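Local coordinates for protein 3-keto-5-aminohexanoate cleavage enzyme (Ralstonia eutropha, PDB 3C6C) that probably cleaves 3-keto-5-aminohexanoate or a related beta-keto acid at a metal site, which holds nickel in this crystal, inside a TIM-type beta/alpha-barrel, at residues L185-P190 against F211-G216; N238-A243 against G261-V266. All coordinates share one frame; numbering follows the deposited sequence.

Contact 1: residues L185-P190 against F211-G216; sequences LEVFSP and FQMVLG
E186 and Q212 run side by side from neighbouring parallel strands, and the amide NE2 of Q212 gives a 3.0 Å hydrogen bond to OE1 of E186. NE2 comes to the syn side of OE1, 19° out of the carboxylate plane, and OE1 lies close to the amide plane of Q212; the two flat groups are turned 35° apart. E186 reaches it by bending at chi2 (-67°), whereas the chain of Q212 stays extended. Further along, CB of V214 sits over one face of the F188 ring, 3.9 Å from its centroid, and CG1 of V214 touches CE2 of F188 near the rim. On the face of the sheet opposite E186 and Q212, CD1 of L185 rests over the F211 ring, while CG1 of V187 approaches that ring at its edge.

The backbones hold these groups in step. Q212 N binds L185 O at 2.8 Å, V187 N binds Q212 O, and V214 N binds V187 O; where the strands diverge, a water donates to both V187 O and V214 O. Helix 190-201 completes this beta-alpha-beta unit of the barrel and packs on V187 and F211, with S189 OG capping its first turn through D192 N. OE1 of E186 is held by Q212 and OE2 has a weak bond to S145 OG, so the two bonds together would limit rotation of the carboxylate.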
# COMPACT_ATOMS: atom_id res chain seq x y z
N LEU A 185 -6.77 23.45 3.82
CA LEU A 185 -5.42 23.31 3.28
C LEU A 185 -5.47 22.37 2.10
O LEU A 185 -5.60 21.14 2.25
CB LEU A 185 -4.44 22.76 4.35
CG LEU A 185 -4.39 23.52 5.67
CD1 LEU A 185 -3.52 22.76 6.67
CD2 LEU A 185 -3.91 24.97 5.47
N GLU A 186 -5.35 22.98 0.93
CA GLU A 186 -5.42 22.26 -0.35
C GLU A 186 -4.04 21.76 -0.74
O GLU A 186 -3.09 22.53 -0.92
CB GLU A 186 -6.01 23.11 -1.47
CG GLU A 186 -7.18 24.06 -1.11
CD GLU A 186 -8.48 23.40 -0.70
OE1 GLU A 186 -8.63 22.17 -0.87
OE2 GLU A 186 -9.38 24.16 -0.21
N VAL A 187 -3.96 20.44 -0.89
CA VAL A 187 -2.70 19.73 -1.14
C VAL A 187 -2.70 18.91 -2.43
O VAL A 187 -3.70 18.28 -2.81
CB VAL A 187 -2.31 18.84 0.09
CG1 VAL A 187 -2.21 19.71 1.38
CG2 VAL A 187 -3.28 17.63 0.27
N PHE A 188 -1.56 18.97 -3.12
CA PHE A 188 -1.38 18.35 -4.44
C PHE A 188 -0.31 17.27 -4.45
O PHE A 188 -0.03 16.67 -5.49
CB PHE A 188 -1.01 19.42 -5.48
CG PHE A 188 -2.10 20.44 -5.73
CD1 PHE A 188 -2.33 21.46 -4.82
CD2 PHE A 188 -2.84 20.41 -6.89
CE1 PHE A 188 -3.30 22.41 -5.06
CE2 PHE A 188 -3.82 21.36 -7.13
CZ PHE A 188 -4.04 22.35 -6.22
N SER A 189 0.27 17.05 -3.28
CA SER A 189 1.44 16.16 -3.13
C SER A 189 1.69 15.80 -1.68
O SER A 189 1.15 16.44 -0.81
CB SER A 189 2.70 16.85 -3.64
OG SER A 189 3.05 17.92 -2.77
N PRO A 190 2.53 14.82 -1.42
CA PRO A 190 2.86 14.50 -0.01
C PRO A 190 3.65 15.64 0.64
O PRO A 190 3.51 15.95 1.81
CB PRO A 190 3.69 13.23 -0.13
CG PRO A 190 4.16 13.20 -1.51
CD PRO A 190 3.06 13.78 -2.33
N PHE A 211 -7.63 19.40 5.89
CA PHE A 211 -6.82 19.08 4.71
C PHE A 211 -7.75 18.57 3.59
O PHE A 211 -8.68 17.80 3.82
CB PHE A 211 -5.80 17.99 4.97
CG PHE A 211 -4.63 18.39 5.83
CD1 PHE A 211 -4.76 18.45 7.20
CD2 PHE A 211 -3.37 18.61 5.28
CE1 PHE A 211 -3.69 18.77 7.99
CE2 PHE A 211 -2.28 18.95 6.07
CZ PHE A 211 -2.45 19.02 7.43
N GLN A 212 -7.45 18.99 2.38
CA GLN A 212 -8.10 18.41 1.20
C GLN A 212 -7.13 18.10 0.09
O GLN A 212 -6.38 18.96 -0.37
CB GLN A 212 -9.20 19.30 0.67
CG GLN A 212 -9.84 18.80 -0.61
CD GLN A 212 -11.20 19.44 -0.87
OE1 GLN A 212 -12.23 18.78 -0.76
NE2 GLN A 212 -11.20 20.74 -1.20
N MSE A 213 -7.20 16.87 -0.37
CA MSE A 213 -6.42 16.43 -1.53
C MSE A 213 -7.14 16.76 -2.83
O MSE A 213 -8.27 16.31 -3.08
CB MSE A 213 -6.22 14.90 -1.54
CG MSE A 213 -5.77 14.30 -0.27
SE MSE A 213 -5.75 12.38 -0.55
CE MSE A 213 -5.68 12.00 1.17
N VAL A 214 -6.46 17.58 -3.63
CA VAL A 214 -6.81 17.84 -5.02
C VAL A 214 -6.18 16.75 -5.88
O VAL A 214 -4.95 16.62 -5.96
CB VAL A 214 -6.32 19.25 -5.49
CG1 VAL A 214 -6.81 19.54 -6.93
CG2 VAL A 214 -6.81 20.35 -4.51
N LEU A 215 -7.02 15.93 -6.51
CA LEU A 215 -6.54 14.79 -7.30
C LEU A 215 -6.83 14.91 -8.79
O LEU A 215 -7.91 15.26 -9.21
CB LEU A 215 -7.11 13.46 -6.76
CG LEU A 215 -6.85 13.13 -5.28
CD1 LEU A 215 -7.66 11.92 -4.85
CD2 LEU A 215 -5.34 12.92 -5.02
N GLY A 216 -5.83 14.59 -9.56
CA GLY A 216 -5.91 14.57 -11.02
C GLY A 216 -5.65 15.87 -11.73
O GLY A 216 -5.90 15.98 -12.94
O HOH W 1 -3.43 15.65 -3.75

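Contact 2: residues N238-A243 against G261-V266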
# COMPACT_ATOMS: atom_id res chain seq x y z
N ASN A 238 -5.65 13.82 14.12
CA ASN A 238 -6.68 14.70 14.71
C ASN A 238 -7.34 15.63 13.69
O ASN A 238 -8.18 16.48 14.01
CB ASN A 238 -6.08 15.56 15.84
CG ASN A 238 -5.16 16.66 15.34
OD1 ASN A 238 -4.41 16.47 14.39
ND2 ASN A 238 -5.21 17.82 15.99
N ALA A 239 -6.93 15.46 12.45
CA ALA A 239 -7.39 16.33 11.38
C ALA A 239 -8.57 15.72 10.66
O ALA A 239 -8.75 14.51 10.64
CB ALA A 239 -6.25 16.62 10.40
N GLN A 240 -9.38 16.59 10.09
CA GLN A 240 -10.39 16.18 9.11
C GLN A 240 -9.74 16.29 7.74
O GLN A 240 -8.94 17.20 7.50
CB GLN A 240 -11.64 17.07 9.18
CG GLN A 240 -12.54 16.78 10.34
CD GLN A 240 -13.11 15.38 10.32
OE1 GLN A 240 -13.63 14.94 9.30
NE2 GLN A 240 -13.04 14.68 11.45
N TRP A 241 -10.04 15.32 6.87
CA TRP A 241 -9.53 15.35 5.50
C TRP A 241 -10.62 15.04 4.50
O TRP A 241 -11.61 14.37 4.81
CB TRP A 241 -8.32 14.42 5.29
CG TRP A 241 -8.62 12.98 5.35
CD1 TRP A 241 -8.70 12.22 6.46
CD2 TRP A 241 -8.95 12.13 4.25
NE1 TRP A 241 -9.04 10.92 6.13
CE2 TRP A 241 -9.21 10.85 4.77
CE3 TRP A 241 -9.06 12.33 2.87
CZ2 TRP A 241 -9.57 9.77 3.96
CZ3 TRP A 241 -9.38 11.24 2.07
CH2 TRP A 241 -9.65 9.99 2.62
N ALA A 242 -10.41 15.58 3.32
CA ALA A 242 -11.27 15.34 2.14
C ALA A 242 -10.39 15.08 0.92
O ALA A 242 -9.20 15.32 0.94
CB ALA A 242 -12.17 16.54 1.91
N ALA A 243 -11.02 14.55 -0.12
CA ALA A 243 -10.35 14.34 -1.39
C ALA A 243 -11.40 14.49 -2.48
O ALA A 243 -12.57 14.17 -2.26
CB ALA A 243 -9.71 12.93 -1.44
N GLY A 261 -12.83 7.13 5.15
CA GLY A 261 -13.06 8.00 6.32
C GLY A 261 -12.89 9.49 6.10
O GLY A 261 -12.87 10.30 7.04
N GLY A 262 -12.77 9.84 4.82
CA GLY A 262 -12.65 11.26 4.41
C GLY A 262 -13.97 11.90 4.10
O GLY A 262 -15.02 11.26 4.00
N ASN A 263 -13.92 13.22 4.02
CA ASN A 263 -15.06 13.99 3.56
C ASN A 263 -14.94 14.18 2.06
O ASN A 263 -13.96 13.76 1.46
CB ASN A 263 -15.11 15.30 4.33
CG ASN A 263 -15.26 15.04 5.81
OD1 ASN A 263 -16.19 14.35 6.23
ND2 ASN A 263 -14.28 15.49 6.60
N VAL A 264 -15.98 14.77 1.47
CA VAL A 264 -16.15 14.75 0.03
C VAL A 264 -16.55 16.09 -0.56
O VAL A 264 -16.97 17.00 0.14
CB VAL A 264 -17.19 13.67 -0.42
CG1 VAL A 264 -16.82 12.30 0.23
CG2 VAL A 264 -18.62 14.06 -0.10
N ARG A 265 -16.41 16.17 -1.89
CA ARG A 265 -16.70 17.37 -2.65
C ARG A 265 -17.17 17.00 -4.05
O ARG A 265 -16.61 16.11 -4.71
CB ARG A 265 -15.47 18.29 -2.67
CG ARG A 265 -15.43 19.31 -3.78
CD ARG A 265 -14.38 20.36 -3.57
NE ARG A 265 -13.98 20.97 -4.83
CZ ARG A 265 -13.29 22.08 -4.95
NH1 ARG A 265 -12.94 22.76 -3.86
NH2 ARG A 265 -12.91 22.49 -6.14
N VAL A 266 -18.24 17.67 -4.44
CA VAL A 266 -18.72 17.69 -5.81
C VAL A 266 -19.01 19.11 -6.26
O VAL A 266 -18.75 20.06 -5.53
CB VAL A 266 -19.97 16.75 -6.00
CG1 VAL A 266 -19.60 15.28 -5.65
CG2 VAL A 266 -21.22 17.21 -5.23
O HOH W 2 -11.89 12.98 7.97
O HOH W 3 -15.06 13.93 -3.18
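With chi1 at -76° and a second bend at chi2, the side chain of Q240 turns back so that its carbonyl oxygen faces N263, whose own CG stands anti to its carbonyl carbon (chi1 -60°). The two amides meet obliquely: ND2 of N263 donates to OE1 of Q240 at 2.8 Å, in the carbonyl plane of the glutamine and near the amide plane of the asparagine. W241 takes the less common first torsion, with CG between backbone N and carbonyl carbon, and this lays its indole over G262. CA of G262 stands 3.5 Å from the centroid of the six-membered ring, a CH-pi contact over the face, offset toward the rim.

Between the two side-chain contacts, N263 N donates an almost straight 2.7 Å bond to W241 O. The return bond, A243 N to N263 O, is weak at 3.4 Å, and A242 with N263 forms a single bridge before the strands separate. This is where strands 240-244 and 264-266 of the beta/alpha-barrel come together, joined through helix 250-260, which ends at G261 in a Schellman motif. Across the widening gap one water accepts from R265 N and lies 2.7 Å from A243 O, to which it can donate; a second lies within hydrogen-bonding distance of Q240 OE1, W241 N and G261 O.

Strand 264-266 is tied on to strand 23-29, where I25 N binds OD1 of N263, so both ends of that amide are engaged. The end of R265 leads away from residues 238-243, to a salt bridge of NE with D270 and a cation-pi contact with F244.

In the fold
Contacts 1 and 2 lie on the same barrel wall, their centres about 11 Å apart, joined by the pairing of strands 210-214 and 240-244. M213 N lies 2.8 Å from A242 O, and A242 N lies 2.9 Å from F211 O, both probable hydrogen bonds, while OE1 of Q212 packs on CB of A242 at 3.5 Å. Both contacts bring a side chain near the nickel site of H66, H68 and E269: E186 of contact 1 comes to about 6 Å from the metal and R265 of contact 2 to about 4 Å, measured from the side chains. The side chains of V214 and R265 each lie about 4 Å from bound acetate, probably from the crystallisation liquor, which may mark a pocket near the metal.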